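Local coordinates for protein WipB (Legionella pneumophila, PDB 5NNY) that is the phosphatase domain of a translocated effector, a serine/threonine phosphatase that targets the lysosomal nutrient-sensing machinery of the host cell, at residues A[42-48]-A[102-107]; A[55-59]-A[162-167]; A[230-236]-A[299-303]. All coordinates share one frame; numbering follows the deposited sequence.

Contact 1 of 3, residues A[42-48]-A[102-107]; sequences YTLPELQ and GVIDYF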
loop_
_atom_site.group_PDB
_atom_site.type_symbol
_atom_site.label_atom_id
_atom_site.label_comp_id
_atom_site.label_asym_id
_atom_site.label_seq_id
_atom_site.Cartn_x
_atom_site.Cartn_y
_atom_site.Cartn_z
ATOM N N TYR A 42 19.642 3.035 -4.852
ATOM C CA TYR A 42 18.870 2.510 -3.734
ATOM C C TYR A 42 19.745 2.229 -2.520
ATOM O O TYR A 42 19.285 2.380 -1.380
ATOM C CB TYR A 42 18.092 1.236 -4.142
ATOM C CG TYR A 42 17.119 0.901 -3.044
ATOM C CD1 TYR A 42 15.987 1.686 -2.853
ATOM C CD2 TYR A 42 17.376 -0.122 -2.131
ATOM C CE1 TYR A 42 15.108 1.446 -1.791
ATOM C CE2 TYR A 42 16.495 -0.377 -1.072
ATOM C CZ TYR A 42 15.374 0.427 -0.903
ATOM O OH TYR A 42 14.497 0.191 0.147
ATOM N N THR A 43 21.012 1.858 -2.721
ATOM C CA THR A 43 21.876 1.504 -1.597
ATOM C C THR A 43 22.972 2.535 -1.361
ATOM O O THR A 43 23.988 2.223 -0.742
ATOM C CB THR A 43 22.475 0.104 -1.770
ATOM O OG1 THR A 43 23.268 0.028 -2.961
ATOM C CG2 THR A 43 21.360 -0.924 -1.872
ATOM N N LEU A 44 22.772 3.764 -1.838
ATOM C CA LEU A 44 23.712 4.842 -1.552
ATOM C C LEU A 44 23.881 4.980 -0.044
ATOM O O LEU A 44 22.885 5.124 0.668
ATOM C CB LEU A 44 23.214 6.168 -2.129
ATOM C CG LEU A 44 23.411 6.464 -3.616
ATOM C CD1 LEU A 44 22.636 7.714 -4.043
ATOM C CD2 LEU A 44 24.887 6.635 -3.898
ATOM N N PRO A 45 25.110 4.949 0.477
ATOM C CA PRO A 45 25.293 5.116 1.930
ATOM C C PRO A 45 24.612 6.343 2.502
ATOM O O PRO A 45 24.061 6.270 3.606
ATOM C CB PRO A 45 26.818 5.192 2.073
ATOM C CG PRO A 45 27.316 4.318 0.946
ATOM C CD PRO A 45 26.347 4.504 -0.197
ATOM N N GLU A 46 24.621 7.473 1.784
ATOM C CA GLU A 46 24.035 8.682 2.343
ATOM C C GLU A 46 22.529 8.575 2.529
ATOM O O GLU A 46 21.962 9.389 3.263
ATOM C CB GLU A 46 24.367 9.889 1.458
ATOM C CG GLU A 46 23.899 9.729 0.029
ATOM C CD GLU A 46 24.080 11.002 -0.796
ATOM O OE1 GLU A 46 24.061 10.898 -2.043
ATOM O OE2 GLU A 46 24.239 12.083 -0.193
ATOM N N LEU A 47 21.881 7.569 1.933
ATOM C CA LEU A 47 20.446 7.359 2.093
ATOM C C LEU A 47 20.085 6.280 3.112
ATOM O O LEU A 47 18.894 6.005 3.286
ATOM C CB LEU A 47 19.799 6.989 0.748
ATOM C CG LEU A 47 19.846 8.026 -0.378
ATOM C CD1 LEU A 47 19.173 7.445 -1.644
ATOM C CD2 LEU A 47 19.121 9.282 0.034
ATOM N N GLN A 48 21.059 5.662 3.773
ATOM C CA GLN A 48 20.796 4.527 4.652
ATOM C C GLN A 48 20.610 4.987 6.096
ATOM O O GLN A 48 21.498 5.623 6.681
ATOM C CB GLN A 48 21.923 3.489 4.570
ATOM C CG GLN A 48 22.262 3.025 3.150
ATOM C CD GLN A 48 21.034 2.607 2.373
ATOM O OE1 GLN A 48 20.304 1.700 2.798
ATOM N NE2 GLN A 48 20.796 3.258 1.220
ATOM N N GLY A 102 12.064 0.680 4.265
ATOM C CA GLY A 102 12.844 1.018 3.082
ATOM C C GLY A 102 13.331 2.465 3.077
ATOM O O GLY A 102 13.096 3.252 4.005
ATOM N N VAL A 103 14.013 2.826 1.983
ATOM C CA VAL A 103 14.847 4.035 1.982
ATOM C C VAL A 103 13.997 5.303 1.937
ATOM O O VAL A 103 14.217 6.239 2.718
ATOM C CB VAL A 103 15.857 3.998 0.821
ATOM C CG1 VAL A 103 16.575 5.324 0.736
ATOM C CG2 VAL A 103 16.848 2.890 1.025
ATOM N N ILE A 104 13.097 5.407 0.958
ATOM C CA ILE A 104 12.290 6.621 0.815
ATOM C C ILE A 104 11.080 6.314 -0.048
ATOM O O ILE A 104 11.193 5.668 -1.095
ATOM C CB ILE A 104 13.118 7.800 0.237
ATOM C CG1 ILE A 104 12.338 9.123 0.356
ATOM C CG2 ILE A 104 13.599 7.523 -1.191
ATOM C CD1 ILE A 104 13.220 10.363 0.117
ATOM N N ASP A 105 9.915 6.801 0.393
ATOM C CA ASP A 105 8.667 6.468 -0.295
ATOM C C ASP A 105 8.601 7.035 -1.699
ATOM O O ASP A 105 7.850 6.511 -2.525
ATOM C CB ASP A 105 7.456 6.956 0.495
ATOM C CG ASP A 105 7.099 6.024 1.635
ATOM O OD1 ASP A 105 7.533 4.848 1.581
ATOM O OD2 ASP A 105 6.422 6.492 2.599
ATOM N N TYR A 106 9.364 8.092 -1.983
ATOM C CA TYR A 106 9.391 8.652 -3.331
ATOM C C TYR A 106 9.691 7.589 -4.378
ATOM O O TYR A 106 9.147 7.635 -5.484
ATOM C CB TYR A 106 10.445 9.760 -3.414
ATOM C CG TYR A 106 10.371 10.570 -4.684
ATOM C CD1 TYR A 106 9.401 11.543 -4.840
ATOM C CD2 TYR A 106 11.271 10.341 -5.743
ATOM C CE1 TYR A 106 9.323 12.286 -6.011
ATOM C CE2 TYR A 106 11.200 11.086 -6.921
ATOM C CZ TYR A 106 10.227 12.056 -7.038
ATOM O OH TYR A 106 10.137 12.806 -8.179
ATOM N N PHE A 107 10.565 6.625 -4.051
ATOM C CA PHE A 107 11.021 5.660 -5.050
ATOM C C PHE A 107 9.874 4.784 -5.537
ATOM O O PHE A 107 9.679 4.608 -6.745
ATOM C CB PHE A 107 12.148 4.797 -4.483
ATOM C CG PHE A 107 13.466 5.533 -4.288
ATOM C CD1 PHE A 107 13.757 6.708 -4.985
ATOM C CD2 PHE A 107 14.430 4.995 -3.456
ATOM C CE1 PHE A 107 14.989 7.348 -4.819
ATOM C CE2 PHE A 107 15.669 5.613 -3.292
ATOM C CZ PHE A 107 15.952 6.800 -3.982
HETATM O O HOH W 1 16.346 6.798 4.147
#
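The Tyr42 ring has Val103 CG2 over one face and Phe107 CD2 at its edge. The methyl makes a CH-pi contact and lies 3.8 Å from the centroid of the Tyr42 ring. It is displaced toward the hydroxyl end, where Val103 CG2 lies 3.5 Å from Tyr42 CZ. The edge contact is Tyr42 CD1 to Phe107 CD2 at 3.7 Å. The Phe107 ring meets Leu47 CD1 at its own edge. One of its faces is filled by Ile104 CG2, from its own segment.

Tyr42 has CG anti to the backbone N (chi1 -169°), and the ring reaches across to the loop at Gly102. There Val103 N donates to Tyr42 OH at 3.2 Å, with a moderately bent N-H...O angle of 146°. The other Val103 branch, CG1, turns to Leu47 and packs against its CB at 3.6 Å. The two branches are thus split between two partners. A water adds a polar link, donating to Leu47 O at 2.8 Å and to Val103 O at 2.6 Å.

Gln48 folds back over its own turn. Its NE2 donates to Tyr42 O and to Leu44 O. Leu44 O also accepts from Leu47 N, and the two donors come from opposite faces of the carbonyl plane.

Helix 15-24 also packs on Tyr42 and Phe107. Gly102 ends the sequence GDELVDRG, which resembles the GDxVDRG signature of serine/threonine phosphatases. The contact therefore lies where this signature leads into helix 105-117, in a phosphoesterase fold of the calcineurin type.

Contact 2 of 3, residues A[55-59]-A[162-167]; sequences EAPVF and HALQEA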
loop_
_atom_site.group_PDB
_atom_site.type_symbol
_atom_site.label_atom_id
_atom_site.label_comp_id
_atom_site.label_asym_id
_atom_site.label_seq_id
_atom_site.Cartn_x
_atom_site.Cartn_y
_atom_site.Cartn_z
ATOM N N GLU A 55 19.461 8.780 11.601
ATOM C CA GLU A 55 19.136 9.408 10.333
ATOM C C GLU A 55 20.120 9.017 9.247
ATOM O O GLU A 55 21.318 8.866 9.500
ATOM C CB GLU A 55 19.152 10.924 10.489
ATOM C CG GLU A 55 18.110 11.397 11.442
ATOM C CD GLU A 55 16.738 11.279 10.847
ATOM O OE1 GLU A 55 16.308 12.255 10.219
ATOM O OE2 GLU A 55 16.106 10.211 10.966
ATOM N N ALA A 56 19.604 8.863 8.032
ATOM C CA ALA A 56 20.480 8.739 6.881
ATOM C C ALA A 56 21.410 9.946 6.831
ATOM O O ALA A 56 20.988 11.065 7.158
ATOM C CB ALA A 56 19.670 8.655 5.588
ATOM N N PRO A 57 22.676 9.759 6.451
ATOM C CA PRO A 57 23.626 10.888 6.469
ATOM C C PRO A 57 23.165 12.111 5.698
ATOM O O PRO A 57 23.484 13.243 6.102
ATOM C CB PRO A 57 24.885 10.274 5.849
ATOM C CG PRO A 57 24.819 8.831 6.286
ATOM C CD PRO A 57 23.346 8.464 6.223
ATOM N N VAL A 58 22.410 11.926 4.607
ATOM C CA VAL A 58 22.040 13.057 3.751
ATOM C C VAL A 58 21.270 14.114 4.545
ATOM O O VAL A 58 21.396 15.314 4.286
ATOM C CB VAL A 58 21.248 12.566 2.521
ATOM C CG1 VAL A 58 19.961 11.841 2.920
ATOM C CG2 VAL A 58 20.932 13.722 1.587
ATOM N N PHE A 59 20.493 13.694 5.546
ATOM C CA PHE A 59 19.622 14.646 6.225
ATOM C C PHE A 59 20.327 15.444 7.312
ATOM O O PHE A 59 19.738 16.395 7.834
ATOM C CB PHE A 59 18.409 13.914 6.798
ATOM C CG PHE A 59 17.564 13.275 5.739
ATOM C CD1 PHE A 59 16.927 14.061 4.790
ATOM C CD2 PHE A 59 17.425 11.897 5.674
ATOM C CE1 PHE A 59 16.156 13.489 3.798
ATOM C CE2 PHE A 59 16.644 11.310 4.681
ATOM C CZ PHE A 59 16.011 12.105 3.742
ATOM N N HIS A 162 9.277 9.032 6.839
ATOM C CA HIS A 162 10.114 10.038 7.487
ATOM C C HIS A 162 11.121 10.626 6.502
ATOM O O HIS A 162 11.286 11.852 6.428
ATOM C CB HIS A 162 10.845 9.423 8.685
ATOM C CG HIS A 162 11.636 10.414 9.484
ATOM N ND1 HIS A 162 11.105 11.603 9.936
ATOM C CD2 HIS A 162 12.918 10.387 9.921
ATOM C CE1 HIS A 162 12.026 12.273 10.604
ATOM N NE2 HIS A 162 13.137 11.559 10.608
ATOM N N ALA A 163 11.796 9.767 5.728
ATOM C CA ALA A 163 12.732 10.270 4.720
ATOM C C ALA A 163 12.018 11.148 3.702
ATOM O O ALA A 163 12.555 12.174 3.263
ATOM C CB ALA A 163 13.437 9.106 4.025
ATOM N N LEU A 164 10.786 10.783 3.339
ATOM C CA LEU A 164 10.024 11.615 2.409
ATOM C C LEU A 164 9.731 12.983 3.012
ATOM O O LEU A 164 9.942 14.013 2.367
ATOM C CB LEU A 164 8.720 10.918 2.025
ATOM C CG LEU A 164 7.923 11.644 0.935
ATOM C CD1 LEU A 164 8.688 11.685 -0.371
ATOM C CD2 LEU A 164 6.570 10.996 0.744
ATOM N N GLN A 165 9.238 13.004 4.260
ATOM C CA GLN A 165 8.972 14.265 4.955
ATOM C C GLN A 165 10.202 15.155 5.001
ATOM O O GLN A 165 10.115 16.365 4.768
ATOM C CB GLN A 165 8.495 13.973 6.374
ATOM C CG GLN A 165 7.174 13.282 6.409
ATOM C CD GLN A 165 6.819 12.825 7.805
ATOM O OE1 GLN A 165 7.625 12.193 8.487
ATOM N NE2 GLN A 165 5.610 13.139 8.235
ATOM N N GLU A 166 11.350 14.576 5.336
ATOM C CA GLU A 166 12.571 15.364 5.423
ATOM C C GLU A 166 13.007 15.870 4.059
ATOM O O GLU A 166 13.544 16.979 3.941
ATOM C CB GLU A 166 13.680 14.522 6.029
ATOM C CG GLU A 166 13.380 14.078 7.437
ATOM C CD GLU A 166 14.509 13.254 7.972
ATOM O OE1 GLU A 166 14.488 12.012 7.798
ATOM O OE2 GLU A 166 15.444 13.867 8.520
ATOM N N ALA A 167 12.836 15.056 3.018
ATOM C CA ALA A 167 13.217 15.529 1.693
ATOM C C ALA A 167 12.309 16.667 1.252
ATOM O O ALA A 167 12.760 17.622 0.607
ATOM C CB ALA A 167 13.198 14.382 0.681
HETATM O O HOH W 2 16.617 9.662 8.156
HETATM O O HOH W 3 16.766 16.774 7.252
#
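Phe59 and Glu166 mark the closest backbone approach, 7.1 Å between CA atoms, where residues 57-59, which have helical backbone torsions without the regular helix bonds, face helix 159-169. The Phe59 ring lies against the Glu166 side chain. Glu166 CB makes a CH-pi contact over one face, 3.8 Å from the Phe59 ring centroid. Further along, the Glu166 carboxylate stacks on the same ring, with the planes 27° apart. Val58 CG1 covers the opposite face over its centre. The far end of the ring reaches the helix backbone, with Phe59 CZ 3.5 Å from Ala163 O, and Ala163 CB lies beside CE2.

The loop 43-63 joins helix 32-42 to helix 64-79. Within this phosphatase domain, of calcineurin-like family, the loop packs on helix 159-169. Leu68 of helix 64-79 packs on both Phe59 and Ala167.

Glu55, His162 and Glu166 bring their ionisable groups together. Glu55 bends at chi2 (-72°), which swings its carboxylate over to the helix. Glu55 OE1 lies only 2.5 Å from Glu166 OE2, a spacing that suggests one of the two acids is protonated. His162 NE2 donates weakly to both Glu55 oxygens, and Glu55 OE2 sits at the edge of the imidazole, in its plane. Glu166 OE1 lies 3.0 Å above the plane of the His162 ring.

Two waters link the carboxylate of Glu166 to the loop backbone. One accepts from Ala56 N at 3.1 Å and donates to Glu166 OE1. The other donates to Phe59 O and, weakly, to Glu166 OE2.

Contact 3 of 3, residues A[230-236]-A[299-303]; sequences EESAVDL and KFKIT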
loop_
_atom_site.group_PDB
_atom_site.type_symbol
_atom_site.label_atom_id
_atom_site.label_comp_id
_atom_site.label_asym_id
_atom_site.label_seq_id
_atom_site.Cartn_x
_atom_site.Cartn_y
_atom_site.Cartn_z
ATOM N N GLU A 230 -23.357 -14.604 0.848
ATOM C CA GLU A 230 -22.378 -15.678 0.738
ATOM C C GLU A 230 -23.013 -16.936 0.160
ATOM O O GLU A 230 -22.631 -18.052 0.526
ATOM C CB GLU A 230 -21.742 -15.988 2.092
ATOM C CG GLU A 230 -22.758 -16.343 3.172
ATOM C CD GLU A 230 -22.097 -16.801 4.456
ATOM O OE1 GLU A 230 -22.746 -17.545 5.225
ATOM O OE2 GLU A 230 -20.922 -16.424 4.687
ATOM N N GLU A 231 -23.996 -16.773 -0.730
ATOM C CA GLU A 231 -24.714 -17.934 -1.230
ATOM C C GLU A 231 -23.884 -18.758 -2.202
ATOM O O GLU A 231 -24.264 -19.898 -2.501
ATOM C CB GLU A 231 -26.028 -17.494 -1.878
ATOM C CG GLU A 231 -27.058 -17.024 -0.863
ATOM C CD GLU A 231 -27.169 -17.978 0.317
ATOM O OE1 GLU A 231 -27.614 -19.128 0.106
ATOM O OE2 GLU A 231 -26.788 -17.586 1.449
ATOM N N SER A 232 -22.769 -18.215 -2.679
ATOM C CA SER A 232 -21.881 -18.873 -3.632
ATOM C C SER A 232 -20.598 -18.059 -3.682
ATOM O O SER A 232 -20.537 -16.941 -3.160
ATOM C CB SER A 232 -22.508 -18.975 -5.022
ATOM O OG SER A 232 -22.635 -17.696 -5.628
ATOM N N ALA A 233 -19.573 -18.627 -4.326
ATOM C CA ALA A 233 -18.334 -17.875 -4.537
ATOM C C ALA A 233 -18.581 -16.625 -5.375
ATOM O O ALA A 233 -18.026 -15.556 -5.085
ATOM C CB ALA A 233 -17.280 -18.752 -5.218
ATOM N N VAL A 234 -19.407 -16.746 -6.423
ATOM C CA VAL A 234 -19.786 -15.601 -7.244
ATOM C C VAL A 234 -20.496 -14.549 -6.401
ATOM O O VAL A 234 -20.256 -13.347 -6.553
ATOM C CB VAL A 234 -20.657 -16.059 -8.435
ATOM C CG1 VAL A 234 -21.491 -14.912 -8.959
ATOM C CG2 VAL A 234 -19.777 -16.616 -9.559
ATOM N N ASP A 235 -21.382 -14.979 -5.499
ATOM C CA ASP A 235 -22.101 -14.012 -4.674
ATOM C C ASP A 235 -21.159 -13.286 -3.719
ATOM O O ASP A 235 -21.306 -12.081 -3.483
ATOM C CB ASP A 235 -23.220 -14.701 -3.890
ATOM C CG ASP A 235 -24.595 -14.352 -4.421
ATOM O OD1 ASP A 235 -24.664 -13.731 -5.508
ATOM O OD2 ASP A 235 -25.603 -14.687 -3.758
ATOM N N LEU A 236 -20.198 -14.005 -3.144
ATOM C CA LEU A 236 -19.244 -13.363 -2.251
ATOM C C LEU A 236 -18.402 -12.345 -3.001
ATOM O O LEU A 236 -18.127 -11.250 -2.493
ATOM C CB LEU A 236 -18.349 -14.418 -1.598
ATOM C CG LEU A 236 -17.470 -13.903 -0.451
ATOM C CD1 LEU A 236 -18.308 -13.456 0.743
ATOM C CD2 LEU A 236 -16.428 -14.938 -0.036
ATOM N N LYS A 299 -21.325 -23.323 1.352
ATOM C CA LYS A 299 -21.881 -22.949 0.061
ATOM C C LYS A 299 -20.833 -22.715 -1.020
ATOM O O LYS A 299 -21.207 -22.492 -2.170
ATOM C CB LYS A 299 -22.748 -21.699 0.223
ATOM C CG LYS A 299 -23.552 -21.719 1.522
ATOM C CD LYS A 299 -24.428 -20.489 1.677
ATOM C CE LYS A 299 -24.912 -20.341 3.119
ATOM N NZ LYS A 299 -25.850 -19.195 3.278
ATOM N N PHE A 300 -19.547 -22.770 -0.695
ATOM C CA PHE A 300 -18.489 -22.617 -1.690
ATOM C C PHE A 300 -17.165 -22.965 -1.024
ATOM O O PHE A 300 -17.079 -23.090 0.202
ATOM C CB PHE A 300 -18.448 -21.197 -2.266
ATOM C CG PHE A 300 -18.363 -20.129 -1.208
ATOM C CD1 PHE A 300 -17.131 -19.712 -0.729
ATOM C CD2 PHE A 300 -19.514 -19.579 -0.660
ATOM C CE1 PHE A 300 -17.052 -18.777 0.276
ATOM C CE2 PHE A 300 -19.440 -18.623 0.333
ATOM C CZ PHE A 300 -18.203 -18.220 0.804
ATOM N N LYS A 301 -16.135 -23.122 -1.850
ATOM C CA LYS A 301 -14.764 -23.291 -1.388
ATOM C C LYS A 301 -14.076 -21.933 -1.356
ATOM O O LYS A 301 -14.273 -21.118 -2.255
ATOM C CB LYS A 301 -13.983 -24.230 -2.306
ATOM C CG LYS A 301 -14.520 -25.650 -2.295
ATOM C CD LYS A 301 -13.898 -26.510 -3.368
ATOM C CE LYS A 301 -14.550 -27.884 -3.346
ATOM N NZ LYS A 301 -14.210 -28.723 -4.525
ATOM N N ILE A 302 -13.266 -21.702 -0.327
ATOM C CA ILE A 302 -12.548 -20.435 -0.192
ATOM C C ILE A 302 -11.152 -20.724 0.341
ATOM O O ILE A 302 -10.968 -21.591 1.205
ATOM C CB ILE A 302 -13.314 -19.441 0.712
ATOM C CG1 ILE A 302 -12.568 -18.101 0.852
ATOM C CG2 ILE A 302 -13.576 -20.034 2.076
ATOM C CD1 ILE A 302 -13.467 -16.985 1.283
ATOM N N THR A 303 -10.159 -20.020 -0.203
ATOM C CA THR A 303 -8.834 -19.964 0.401
ATOM C C THR A 303 -8.534 -18.503 0.705
ATOM O O THR A 303 -8.880 -17.624 -0.081
ATOM C CB THR A 303 -7.760 -20.554 -0.527
ATOM O OG1 THR A 303 -7.783 -19.858 -1.774
ATOM C CG2 THR A 303 -8.017 -22.025 -0.811
HETATM O O HOH W 4 -23.696 -22.342 -4.081
#
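Lys299 and Glu231 form the salt bridge of this contact. Lys299 NZ donates to Glu231 OE2 at 2.6 Å, on the syn side and 23° out of the carboxylate plane. The extended Lys299 chain carries NZ there, and its CD passes 3.2 Å from Glu230 O. Glu230 OE1 lies farther from the ammonium, while its OE2 bonds to the hydroxyl of Tyr228.

A water links the two backbones, donating to Glu231 O and to Lys299 O. Internal to its own segment, Ser232 is the N-cap of helix 233-253, with its OG accepting from Asp235 N at 3.0 Å.

The Phe300 ring turns its edge to a carbonyl oxygen, Glu230 O, 3.2 Å from Phe300 CE2.

The apolar contacts centre on Phe300. Its CB packs by Ala233. Leu236 CD2 touches Phe300 CZ at 3.8 Å and Ile302 CD1 at the same distance.

Asn202 joins both segments, bonding to Ala233 N and Lys299 O. Leu214 of helix 214-224 touches Glu230, Leu236 and Ile302. The contact thus sets the start of helix 233-253 against the residues that lead into strand 301-306, and Ile302 within it. This is an outermost strand of the mixed sheet, next to strand 203-208.

Contacts 1 and 2 are neighbours, with centres about 9 Å apart. Both hold the loop that runs from helix 32-42 to helix 64-79 against other parts of the same domain, contact 1 at the start of helix 105-117 and contact 2 at helix 159-169. They join directly: Glu46 O and Val58 N are 2.9 Å apart, a probable hydrogen bond, and Val103 O packs on Ala163 CB at 3.2 Å. Their segments alternate along the chain. Contact 3 lies on the opposite side of the chain's centre, its centre about 43 Å from that of contact 1 and 47 Å from that of contact 2. Contact 1 includes the end of the GDELVDRG sequence, probably part of the catalytic region, as in related phosphatases.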